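Local atomic coordinates of heroin esterase (PDB entry 1LZL), a protein that hydrolyses acetyl esters, probably including those of heroin, and has the alpha/beta hydrolase fold. Residues Thr3-Leu7 with Met257-Pro261; Glu281-Pro286 with Arg303-Glu307. One frame throughout, in Å; residues are numbered along the deposited sequence.

How the contacts relate
The chain opens with the loop 3-7, just ahead of helix 9-14, and contact 1 brings it against 257-261, the loop that leaves strand 252-257 for helix 263-275; some 250 residues and most of the sheet lie between. Contact 2 opens only after contact 1 has closed: segment 303-307 of helix 299-315, 17 residues past P286, packs back against strand 280-285, the outermost strand at its end of the sheet. The two therefore follow in series, without nesting or crossing. Strands 252-257 and 280-285 are parallel neighbours, and the contacts touch where they end: E258 CB lies 3.6 Å from F285 O, and M257 packs on F285. Their centres are about 15 Å apart.

Contact 1 of 2, residues Thr3-Leu7 with Met257-Pro261; sequences TFPTL and MELDP
T6 and E258 meet at an angle, and the hydroxyl OG1 of T6 gives a hydrogen bond of 2.8 Å to E258 OE2. The donor comes from above the carboxylate, 56° out of its plane. E258 reaches it with an extended chain whose CG lies anti to the backbone N (chi1 -178°), while its other oxygen, OE1, accepts the backbone N of G287. A glutamine here, with an NH2 in place of one oxygen, would probably leave either the G287 N-H without its acceptor or the T6 hydroxyl unable to give its bond. L259 is the apolar half of the contact. Its CD1 lies 3.8 Å from F4 CD1 and almost as near F4 CB, obliquely placed at the root of the ring, and it also touches L7 CG at 4.0 Å; CD2 lies 3.9 Å from T6 OG1. The loop 257-261 follows strand 252-257, the last but one of the alpha/beta hydrolase sheet, at the position where the acid of the catalytic triad is usually carried; D260, bonded through OD2 to H290 ND1, is consistent with that role beside S160. Each segment contains a type I turn, F4-L7 and M257-D260, the first closed by L7 N to F4 O at 3.0 Å. F4 and T6 on the first turn point at L259 and E258 on the second, and the end of L7 comes in beside them. T3 CG2 packs over one face of the F4 ring.

Contact 2 of 2, residues Glu281-Pro286 with Arg303-Glu307; sequences ELHSFP and RGAAE. Unlike the reference sequence in segment 303-307: E307 (reference Lys).
Strand 281-285 and helix 303-307 run nearly antiparallel, at 166°, with their axes 11.1 Å apart and F285 and G304 nearest by CA. This is a helix laid on the end strand of the alpha/beta hydrolase sheet, reached through the loop after the strand, and the alternate residues E281, H283 and F285 turn their side chains to it. H283 and E307 carry the polar part. H283 ND1 donates to E307 OE2 at 2.6 Å, a nearly straight bond (163°) that uses the syn lone pair and lies close to the imidazole plane. The acid lies at the ring edge, its plane nearly that of the imidazole. E307, which differs from the reference lysine at this position, has CG anti to its own N (chi1 179°) and an extended chain that reaches the strand; OE2 also bonds Y253 OH on the adjoining strand. The carboxylate of E281 comes from the opposite direction, OE2 3.8 Å from E307 OE2, an approach of like charges that the H283 and Y253 bonds to E307 probably ease. F285 packs against the helix backbone: its CZ lies 3.7 Å from G304 CA, and the same atom overlies the rim of one H283 face. R303, bent at chi3, lays a face of its guanidinium over F285 CD2. P286 approaches the edge of that group instead, with its CD 3.8 Å from R303 NH2.

Contact 1 of 2, residues Thr3-Leu7 with Met257-Pro261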
loop_
_atom_site.group_PDB
_atom_site.type_symbol
_atom_site.label_atom_id
_atom_site.label_comp_id
_atom_site.label_asym_id
_atom_site.label_seq_id
_atom_site.Cartn_x
_atom_site.Cartn_y
_atom_site.Cartn_z
ATOM N N THR A 3 -10.353 26.490 -5.892
ATOM C CA THR A 3 -9.870 26.099 -4.544
ATOM C C THR A 3 -8.485 25.466 -4.580
ATOM O O THR A 3 -7.625 25.703 -3.715
ATOM C CB THR A 3 -10.868 25.104 -3.910
ATOM O OG1 THR A 3 -12.139 25.754 -3.802
ATOM C CG2 THR A 3 -10.483 24.717 -2.503
ATOM N N PHE A 4 -8.231 24.644 -5.579
ATOM C CA PHE A 4 -6.945 23.980 -5.796
ATOM C C PHE A 4 -6.491 24.217 -7.230
ATOM O O PHE A 4 -6.678 23.400 -8.152
ATOM C CB PHE A 4 -7.058 22.461 -5.572
ATOM C CG PHE A 4 -7.459 22.073 -4.159
ATOM C CD1 PHE A 4 -6.573 22.204 -3.107
ATOM C CD2 PHE A 4 -8.731 21.586 -3.921
ATOM C CE1 PHE A 4 -6.887 21.861 -1.803
ATOM C CE2 PHE A 4 -9.063 21.264 -2.599
ATOM C CZ PHE A 4 -8.172 21.411 -1.546
ATOM N N PRO A 5 -5.935 25.402 -7.467
ATOM C CA PRO A 5 -5.662 25.817 -8.858
ATOM C C PRO A 5 -4.543 25.003 -9.503
ATOM O O PRO A 5 -4.490 24.947 -10.757
ATOM C CB PRO A 5 -5.342 27.306 -8.701
ATOM C CG PRO A 5 -5.096 27.563 -7.254
ATOM C CD PRO A 5 -5.633 26.392 -6.457
ATOM N N THR A 6 -3.699 24.275 -8.749
ATOM C CA THR A 6 -2.706 23.438 -9.398
ATOM C C THR A 6 -3.251 22.086 -9.810
ATOM O O THR A 6 -2.595 21.283 -10.483
ATOM C CB THR A 6 -1.480 23.162 -8.505
ATOM O OG1 THR A 6 -1.884 22.323 -7.417
ATOM C CG2 THR A 6 -0.912 24.457 -7.946
ATOM N N LEU A 7 -4.493 21.736 -9.453
ATOM C CA LEU A 7 -5.017 20.474 -9.899
ATOM C C LEU A 7 -5.049 20.309 -11.396
ATOM O O LEU A 7 -5.368 21.211 -12.175
ATOM C CB LEU A 7 -6.484 20.328 -9.406
ATOM C CG LEU A 7 -6.701 19.557 -8.127
ATOM C CD1 LEU A 7 -8.181 19.605 -7.727
ATOM C CD2 LEU A 7 -6.245 18.129 -8.317
ATOM N N MET A 257 1.844 12.197 -4.519
ATOM C CA MET A 257 0.924 13.096 -5.196
ATOM C C MET A 257 1.097 14.506 -4.652
ATOM O O MET A 257 1.432 14.686 -3.497
ATOM C CB MET A 257 -0.512 12.620 -5.029
ATOM C CG MET A 257 -0.727 11.184 -5.470
ATOM S SD MET A 257 -0.574 10.927 -7.241
ATOM C CE MET A 257 0.401 9.449 -7.346
ATOM N N GLU A 258 0.840 15.491 -5.529
ATOM C CA GLU A 258 1.152 16.868 -5.145
ATOM C C GLU A 258 0.403 17.380 -3.912
ATOM O O GLU A 258 0.991 17.992 -3.031
ATOM C CB GLU A 258 0.836 17.757 -6.356
ATOM C CG GLU A 258 1.196 19.208 -6.044
ATOM C CD GLU A 258 1.046 20.189 -7.183
ATOM O OE1 GLU A 258 1.307 19.793 -8.336
ATOM O OE2 GLU A 258 0.697 21.378 -6.886
ATOM N N LEU A 259 -0.907 17.169 -3.903
ATOM C CA LEU A 259 -1.801 17.725 -2.903
ATOM C C LEU A 259 -2.137 16.699 -1.836
ATOM O O LEU A 259 -3.139 16.806 -1.124
ATOM C CB LEU A 259 -3.092 18.257 -3.563
ATOM C CG LEU A 259 -2.880 19.403 -4.550
ATOM C CD1 LEU A 259 -4.216 19.884 -5.071
ATOM C CD2 LEU A 259 -2.152 20.581 -3.917
ATOM N N ASP A 260 -1.286 15.697 -1.638
ATOM C CA ASP A 260 -1.410 14.696 -0.590
ATOM C C ASP A 260 -0.640 15.066 0.646
ATOM O O ASP A 260 0.600 15.352 0.610
ATOM C CB ASP A 260 -0.873 13.383 -1.170
ATOM C CG ASP A 260 -1.049 12.164 -0.301
ATOM O OD1 ASP A 260 -1.476 12.289 0.871
ATOM O OD2 ASP A 260 -0.794 11.072 -0.834
ATOM N N PRO A 261 -1.197 15.078 1.855
ATOM C CA PRO A 261 -0.416 15.346 3.058
ATOM C C PRO A 261 0.743 14.342 3.223
ATOM O O PRO A 261 1.734 14.657 3.871
ATOM C CB PRO A 261 -1.394 15.072 4.220
ATOM C CG PRO A 261 -2.667 14.703 3.606
ATOM C CD PRO A 261 -2.633 14.810 2.121
#

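Contact 2 of 2, residues Glu281-Pro286 with Arg303-Glu307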
loop_
_atom_site.group_PDB
_atom_site.type_symbol
_atom_site.label_atom_id
_atom_site.label_comp_id
_atom_site.label_asym_id
_atom_site.label_seq_id
_atom_site.Cartn_x
_atom_site.Cartn_y
_atom_site.Cartn_z
ATOM N N GLU A 281 13.291 4.359 -7.672
ATOM C CA GLU A 281 12.566 5.242 -8.578
ATOM C C GLU A 281 11.583 6.011 -7.705
ATOM O O GLU A 281 10.763 5.402 -7.017
ATOM C CB GLU A 281 11.783 4.459 -9.638
ATOM C CG GLU A 281 11.048 5.388 -10.593
ATOM C CD GLU A 281 10.599 4.745 -11.880
ATOM O OE1 GLU A 281 10.717 3.489 -12.043
ATOM O OE2 GLU A 281 10.120 5.467 -12.743
ATOM N N LEU A 282 11.718 7.327 -7.737
ATOM C CA LEU A 282 10.841 8.225 -6.990
ATOM C C LEU A 282 10.056 9.074 -7.991
ATOM O O LEU A 282 10.674 9.642 -8.900
ATOM C CB LEU A 282 11.640 9.154 -6.052
ATOM C CG LEU A 282 10.837 10.333 -5.458
ATOM C CD1 LEU A 282 9.686 9.853 -4.570
ATOM C CD2 LEU A 282 11.814 11.211 -4.679
ATOM N N HIS A 283 8.738 9.131 -7.905
ATOM C CA HIS A 283 7.973 9.977 -8.809
ATOM C C HIS A 283 6.874 10.694 -8.043
ATOM O O HIS A 283 5.951 10.030 -7.540
ATOM C CB HIS A 283 7.403 9.098 -9.916
ATOM C CG HIS A 283 7.024 9.891 -11.134
ATOM N ND1 HIS A 283 6.732 9.256 -12.327
ATOM C CD2 HIS A 283 6.898 11.209 -11.349
ATOM C CE1 HIS A 283 6.434 10.183 -13.223
ATOM N NE2 HIS A 283 6.528 11.395 -12.675
ATOM N N SER A 284 7.018 12.023 -7.937
ATOM C CA SER A 284 5.920 12.860 -7.407
ATOM C C SER A 284 5.196 13.433 -8.603
ATOM O O SER A 284 5.769 14.153 -9.446
ATOM C CB SER A 284 6.481 13.938 -6.514
ATOM O OG SER A 284 5.506 14.524 -5.625
ATOM N N PHE A 285 3.903 13.119 -8.720
ATOM C CA PHE A 285 3.139 13.455 -9.922
ATOM C C PHE A 285 2.518 14.834 -9.740
ATOM O O PHE A 285 2.104 15.181 -8.598
ATOM C CB PHE A 285 2.027 12.406 -10.130
ATOM C CG PHE A 285 2.534 11.103 -10.718
ATOM C CD1 PHE A 285 3.029 10.121 -9.863
ATOM C CD2 PHE A 285 2.555 10.877 -12.096
ATOM C CE1 PHE A 285 3.551 8.927 -10.345
ATOM C CE2 PHE A 285 3.074 9.679 -12.605
ATOM C CZ PHE A 285 3.564 8.731 -11.725
ATOM N N PRO A 286 2.482 15.661 -10.777
ATOM C CA PRO A 286 1.977 17.030 -10.645
ATOM C C PRO A 286 0.451 17.088 -10.712
ATOM O O PRO A 286 -0.181 16.324 -11.454
ATOM C CB PRO A 286 2.608 17.684 -11.891
ATOM C CG PRO A 286 2.564 16.607 -12.928
ATOM C CD PRO A 286 2.926 15.334 -12.157
ATOM N N ARG A 303 -0.797 7.608 -17.017
ATOM C CA ARG A 303 0.664 7.588 -16.965
ATOM C C ARG A 303 1.171 6.887 -15.700
ATOM O O ARG A 303 2.136 6.102 -15.751
ATOM C CB ARG A 303 1.246 8.988 -16.887
ATOM C CG ARG A 303 1.270 9.820 -18.145
ATOM C CD ARG A 303 2.253 10.939 -17.997
ATOM N NE ARG A 303 1.978 12.091 -17.136
ATOM C CZ ARG A 303 2.920 12.524 -16.273
ATOM N NH1 ARG A 303 4.115 11.944 -16.123
ATOM N NH2 ARG A 303 2.731 13.590 -15.484
ATOM N N GLY A 304 0.563 7.206 -14.559
ATOM C CA GLY A 304 0.996 6.575 -13.293
ATOM C C GLY A 304 0.785 5.071 -13.302
ATOM O O GLY A 304 1.622 4.281 -12.880
ATOM N N ALA A 305 -0.386 4.664 -13.807
ATOM C CA ALA A 305 -0.691 3.221 -13.892
ATOM C C ALA A 305 0.228 2.447 -14.806
ATOM O O ALA A 305 0.675 1.330 -14.517
ATOM C CB ALA A 305 -2.164 3.043 -14.322
ATOM N N ALA A 306 0.515 3.051 -15.964
ATOM C CA ALA A 306 1.453 2.392 -16.897
ATOM C C ALA A 306 2.823 2.254 -16.277
ATOM O O ALA A 306 3.510 1.234 -16.402
ATOM C CB ALA A 306 1.501 3.172 -18.200
ATOM N N GLU A 307 3.245 3.328 -15.582
ATOM C CA GLU A 307 4.580 3.269 -14.976
ATOM C C GLU A 307 4.629 2.274 -13.844
ATOM O O GLU A 307 5.643 1.617 -13.628
ATOM C CB GLU A 307 4.921 4.653 -14.439
ATOM C CG GLU A 307 6.287 4.763 -13.752
ATOM C CD GLU A 307 6.593 6.233 -13.502
ATOM O OE1 GLU A 307 6.883 6.993 -14.469
ATOM O OE2 GLU A 307 6.533 6.660 -12.335
#